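Side-chain contacts in B12-binding domain-containing protein (Kitasatospora setae, PDB 6WTE), which binds cobalamin and a [4Fe-4S] cluster and, as the radical SAM methylase TsrM, probably transfers methyl groups by non-radical catalysis: residues L411-F414 with P418-I421; I421-Q426 with R431-L436. All blocks are in the same frame, centred on the assembly; numbering follows the deposited sequence.

Interaction 1: residues L411-F414 with P418-I421; sequences LRLF and PMGI
Leu411 and Met419 meet because their first torsions send the two chains toward one another: Leu411 carries CG anti to its own backbone N (chi1 178°), which brings CD2 to the helix, while Met419 holds CG anti to its carbonyl carbon (chi1 -82°) and then bends at chi2 and chi3. The result is a buried apolar contact in which Leu411 CD2 lies 4.0 Å from Met419 CG. Leu413, two residues further on, adds a second methyl from the same side of the chain, its CD2 4.0 Å from Met419 CB. The base of the methionine therefore sits against two leucine methyls, each leucine chain slanting across it rather than running alongside.

Next to this patch the backbones come close. Leu413 and Gly420 are the nearest pair, 5.3 Å between CA atoms, and Phe414 O stands 3.6 Å from Gly420 CA. A side chain on Gly420 would run into that carbonyl oxygen, so the bare CA lets the helix approach. Thr417 OG1 ties the two sides together, hydrogen-bonded to both Phe414 O and Gly420 N. The CB of Phe414 points away from the helix; CE1 lies over one face of the Arg412 guanidinium, toward its rim, and the ring touches the bound cobalamin, so the same short segment serves packing and pocket.

The contact is buried where strand 404-412, in the mixed sheet of the radical SAM core, passes through a short connection into helix 418-427. Strand 475-476 runs antiparallel to strand 404-412, and its Tyr476 touches both Leu413 and Met419.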
# COMPACT_ATOMS: atom_id res chain seq x y z
N LEU A 411 -4.24 1.13 -15.12
CA LEU A 411 -4.80 1.21 -13.77
C LEU A 411 -5.56 -0.07 -13.45
O LEU A 411 -6.54 -0.39 -14.12
CB LEU A 411 -5.73 2.42 -13.62
CG LEU A 411 -6.37 2.51 -12.23
CD1 LEU A 411 -5.29 2.73 -11.18
CD2 LEU A 411 -7.42 3.60 -12.17
N ARG A 412 -5.13 -0.77 -12.41
CA ARG A 412 -5.97 -1.82 -11.84
C ARG A 412 -7.15 -1.18 -11.11
O ARG A 412 -6.96 -0.29 -10.27
CB ARG A 412 -5.17 -2.69 -10.86
CG ARG A 412 -4.44 -3.86 -11.51
CD ARG A 412 -5.30 -5.11 -11.58
NE ARG A 412 -5.63 -5.61 -10.25
CZ ARG A 412 -6.86 -5.74 -9.77
NH1 ARG A 412 -7.91 -5.44 -10.51
NH2 ARG A 412 -7.03 -6.20 -8.54
N LEU A 413 -8.36 -1.62 -11.45
CA LEU A 413 -9.59 -1.05 -10.91
C LEU A 413 -10.03 -1.77 -9.64
O LEU A 413 -9.98 -3.00 -9.57
CB LEU A 413 -10.71 -1.11 -11.94
CG LEU A 413 -10.45 -0.30 -13.21
CD1 LEU A 413 -11.57 -0.50 -14.19
CD2 LEU A 413 -10.30 1.17 -12.86
N PHE A 414 -10.49 -1.00 -8.66
CA PHE A 414 -10.96 -1.51 -7.38
C PHE A 414 -12.33 -0.94 -7.08
O PHE A 414 -12.70 0.13 -7.59
CB PHE A 414 -9.96 -1.17 -6.27
CG PHE A 414 -8.70 -1.98 -6.34
CD1 PHE A 414 -7.66 -1.60 -7.17
CD2 PHE A 414 -8.57 -3.15 -5.60
CE1 PHE A 414 -6.50 -2.35 -7.26
CE2 PHE A 414 -7.41 -3.90 -5.67
CZ PHE A 414 -6.38 -3.50 -6.51
N PRO A 418 -13.25 6.12 -7.29
CA PRO A 418 -14.13 6.82 -8.24
C PRO A 418 -14.07 6.23 -9.64
O PRO A 418 -15.11 6.13 -10.31
CB PRO A 418 -13.62 8.26 -8.18
CG PRO A 418 -13.06 8.39 -6.79
CD PRO A 418 -12.44 7.06 -6.49
N MET A 419 -12.89 5.78 -10.08
CA MET A 419 -12.76 5.15 -11.40
C MET A 419 -13.56 3.86 -11.46
O MET A 419 -14.33 3.64 -12.40
CB MET A 419 -11.29 4.86 -11.72
CG MET A 419 -10.52 6.05 -12.28
SD MET A 419 -11.04 6.45 -13.96
CE MET A 419 -10.25 5.14 -14.90
N GLY A 420 -13.38 2.97 -10.48
CA GLY A 420 -14.14 1.73 -10.49
C GLY A 420 -15.64 1.96 -10.44
O GLY A 420 -16.40 1.30 -11.16
N ILE A 421 -16.08 2.89 -9.60
CA ILE A 421 -17.50 3.21 -9.48
C ILE A 421 -18.03 3.76 -10.80
O ILE A 421 -19.07 3.33 -11.31
CB ILE A 421 -17.72 4.20 -8.32
CG1 ILE A 421 -17.38 3.54 -6.98
CG2 ILE A 421 -19.13 4.76 -8.35
CD1 ILE A 421 -17.27 4.52 -5.83

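Interaction 2: residues I421-Q426 with R431-L436; sequences IEIAEQ and RTAPGL. With EDO (1,2-ethanediol), chain J.
Gln426 and Ile423 of helix 418-427 pack against the returning loop 431-436, which closes with a type II beta turn from Ala433 to Leu436 in the radical SAM core. Ile423 CG2 is 3.6 Å from Leu436 CD1, the two chains slanting past each other, and it also meets the Ala433 methyl. That methyl also meets the oxygen end of the glutamine amide, its CB 3.6 Å from Gln426 OE1. In one of two modelled conformers, and so tentatively, Arg431 NE donates to Gln426 O over 2.7 Å, nearly in line with the C=O (172°) but bent at the hydrogen (130°); the oxygen sits 33° out of the guanidinium plane.

Further out, the amide is fixed at both ends. Its chain, extended beyond CG, carries NE2 to the anti lone pair of Glu422 OE2 (3.1 Å), one helical turn back and close to the amide plane, and to O2 of an ethanediol probably left by crystallisation. OE1 receives a bond from a water that also donates to Pro434 O, linking helix to turn. With an alanine here, the water would probably lose its helix acceptor, and Glu422 OE2 this amide donor.

Outside these, Glu425 OE2 forms a salt bridge with Arg451 NH1, and Thr432 OG1 bonds to Ile445 O.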
# COMPACT_ATOMS: atom_id res chain seq x y z
N ILE A 421 -16.08 2.89 -9.60
CA ILE A 421 -17.50 3.21 -9.48
C ILE A 421 -18.03 3.76 -10.80
O ILE A 421 -19.07 3.33 -11.31
CB ILE A 421 -17.72 4.20 -8.32
CG1 ILE A 421 -17.38 3.54 -6.98
CG2 ILE A 421 -19.13 4.76 -8.35
CD1 ILE A 421 -17.27 4.52 -5.83
N GLU A 422 -17.31 4.73 -11.38
CA GLU A 422 -17.78 5.34 -12.62
C GLU A 422 -17.78 4.33 -13.77
O GLU A 422 -18.72 4.31 -14.58
CB GLU A 422 -16.91 6.55 -12.98
CG GLU A 422 -17.15 7.10 -14.37
CD GLU A 422 -18.57 7.60 -14.60
OE1 GLU A 422 -19.28 7.90 -13.61
OE2 GLU A 422 -18.97 7.72 -15.78
N ILE A 423 -16.75 3.48 -13.85
CA ILE A 423 -16.72 2.50 -14.92
C ILE A 423 -17.83 1.46 -14.73
O ILE A 423 -18.46 1.03 -15.70
CB ILE A 423 -15.33 1.86 -15.02
CG1 ILE A 423 -14.35 2.88 -15.61
CG2 ILE A 423 -15.36 0.61 -15.87
CD1 ILE A 423 -12.90 2.51 -15.48
N ALA A 424 -18.11 1.07 -13.49
CA ALA A 424 -19.25 0.20 -13.24
C ALA A 424 -20.56 0.87 -13.66
O ALA A 424 -21.45 0.22 -14.23
CB ALA A 424 -19.30 -0.21 -11.77
N GLU A 425 -20.71 2.17 -13.38
CA GLU A 425 -21.89 2.91 -13.83
C GLU A 425 -22.02 2.85 -15.35
O GLU A 425 -23.13 2.69 -15.88
CB GLU A 425 -21.82 4.36 -13.38
CG GLU A 425 -22.10 4.59 -11.91
CD GLU A 425 -23.48 4.10 -11.49
OE1 GLU A 425 -24.42 4.17 -12.31
OE2 GLU A 425 -23.61 3.64 -10.34
N GLN A 426 -20.91 3.00 -16.07
CA GLN A 426 -20.97 2.97 -17.52
C GLN A 426 -21.42 1.61 -18.03
O GLN A 426 -22.11 1.52 -19.06
CB GLN A 426 -19.61 3.34 -18.11
CG GLN A 426 -19.21 4.77 -17.80
CD GLN A 426 -17.81 5.09 -18.26
OE1 GLN A 426 -17.15 4.26 -18.89
NE2 GLN A 426 -17.35 6.29 -17.96
N ARG A 431 -23.64 -3.86 -20.32
CA ARG A 431 -22.70 -3.62 -21.40
C ARG A 431 -21.30 -3.49 -20.81
O ARG A 431 -21.13 -3.37 -19.60
CB ARG A 431 -23.07 -2.36 -22.19
CG ARG A 431 -23.21 -1.15 -21.29
CD ARG A 431 -23.58 0.11 -22.05
NE ARG A 431 -23.90 1.18 -21.11
CZ ARG A 431 -25.13 1.47 -20.70
NH1 ARG A 431 -26.16 0.79 -21.17
NH2 ARG A 431 -25.32 2.45 -19.84
N THR A 432 -20.30 -3.51 -21.69
CA THR A 432 -18.95 -3.21 -21.24
C THR A 432 -18.67 -1.72 -21.43
O THR A 432 -19.44 -0.99 -22.05
CB THR A 432 -17.92 -4.06 -21.99
OG1 THR A 432 -16.66 -4.02 -21.29
CG2 THR A 432 -17.72 -3.52 -23.40
N ALA A 433 -17.58 -1.27 -20.84
CA ALA A 433 -17.21 0.14 -20.93
C ALA A 433 -15.89 0.28 -21.67
O ALA A 433 -15.01 -0.58 -21.55
CB ALA A 433 -17.09 0.76 -19.53
N PRO A 434 -15.72 1.36 -22.44
CA PRO A 434 -14.44 1.55 -23.14
C PRO A 434 -13.27 1.54 -22.17
O PRO A 434 -13.35 2.06 -21.06
CB PRO A 434 -14.60 2.92 -23.82
CG PRO A 434 -16.08 3.08 -23.98
CD PRO A 434 -16.70 2.40 -22.79
N GLY A 435 -12.17 0.94 -22.61
CA GLY A 435 -10.96 0.94 -21.83
C GLY A 435 -10.85 -0.15 -20.80
O GLY A 435 -9.76 -0.36 -20.26
N LEU A 436 -11.95 -0.84 -20.50
CA LEU A 436 -11.93 -1.97 -19.58
C LEU A 436 -11.16 -3.14 -20.20
O LEU A 436 -11.35 -3.46 -21.37
CB LEU A 436 -13.37 -2.39 -19.27
CG LEU A 436 -13.77 -3.02 -17.95
CD1 LEU A 436 -13.26 -2.16 -16.81
CD2 LEU A 436 -15.27 -3.10 -17.91
C1 EDO J . -13.85 7.56 -16.82
O1 EDO J . -14.23 6.85 -15.64
C2 EDO J . -13.87 6.61 -18.01
O2 EDO J . -14.62 7.22 -19.07
O HOH W 1 -14.89 4.19 -20.16

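Helix 418-427 takes part in both contacts, whose segments meet at Ile421 and whose centres lie about 9 Å apart. Interaction 1 holds the start of the helix against the end of strand 404-412; interaction 2 holds its later turns against the loop leading to strand 436-437. The first is wholly buried, joined across its segments by methyl and methylene packing, and borders the cobalamin pocket through Phe414. The second is partly buried and lies away from the cobalamin and iron-sulfur sites: its apolar inner side gives way outward to amide, guanidinium and water bonds. Leu413 joins them, its CD1 packing 3.5 Å from Leu436 CD1 and equally near Ile423 CD1.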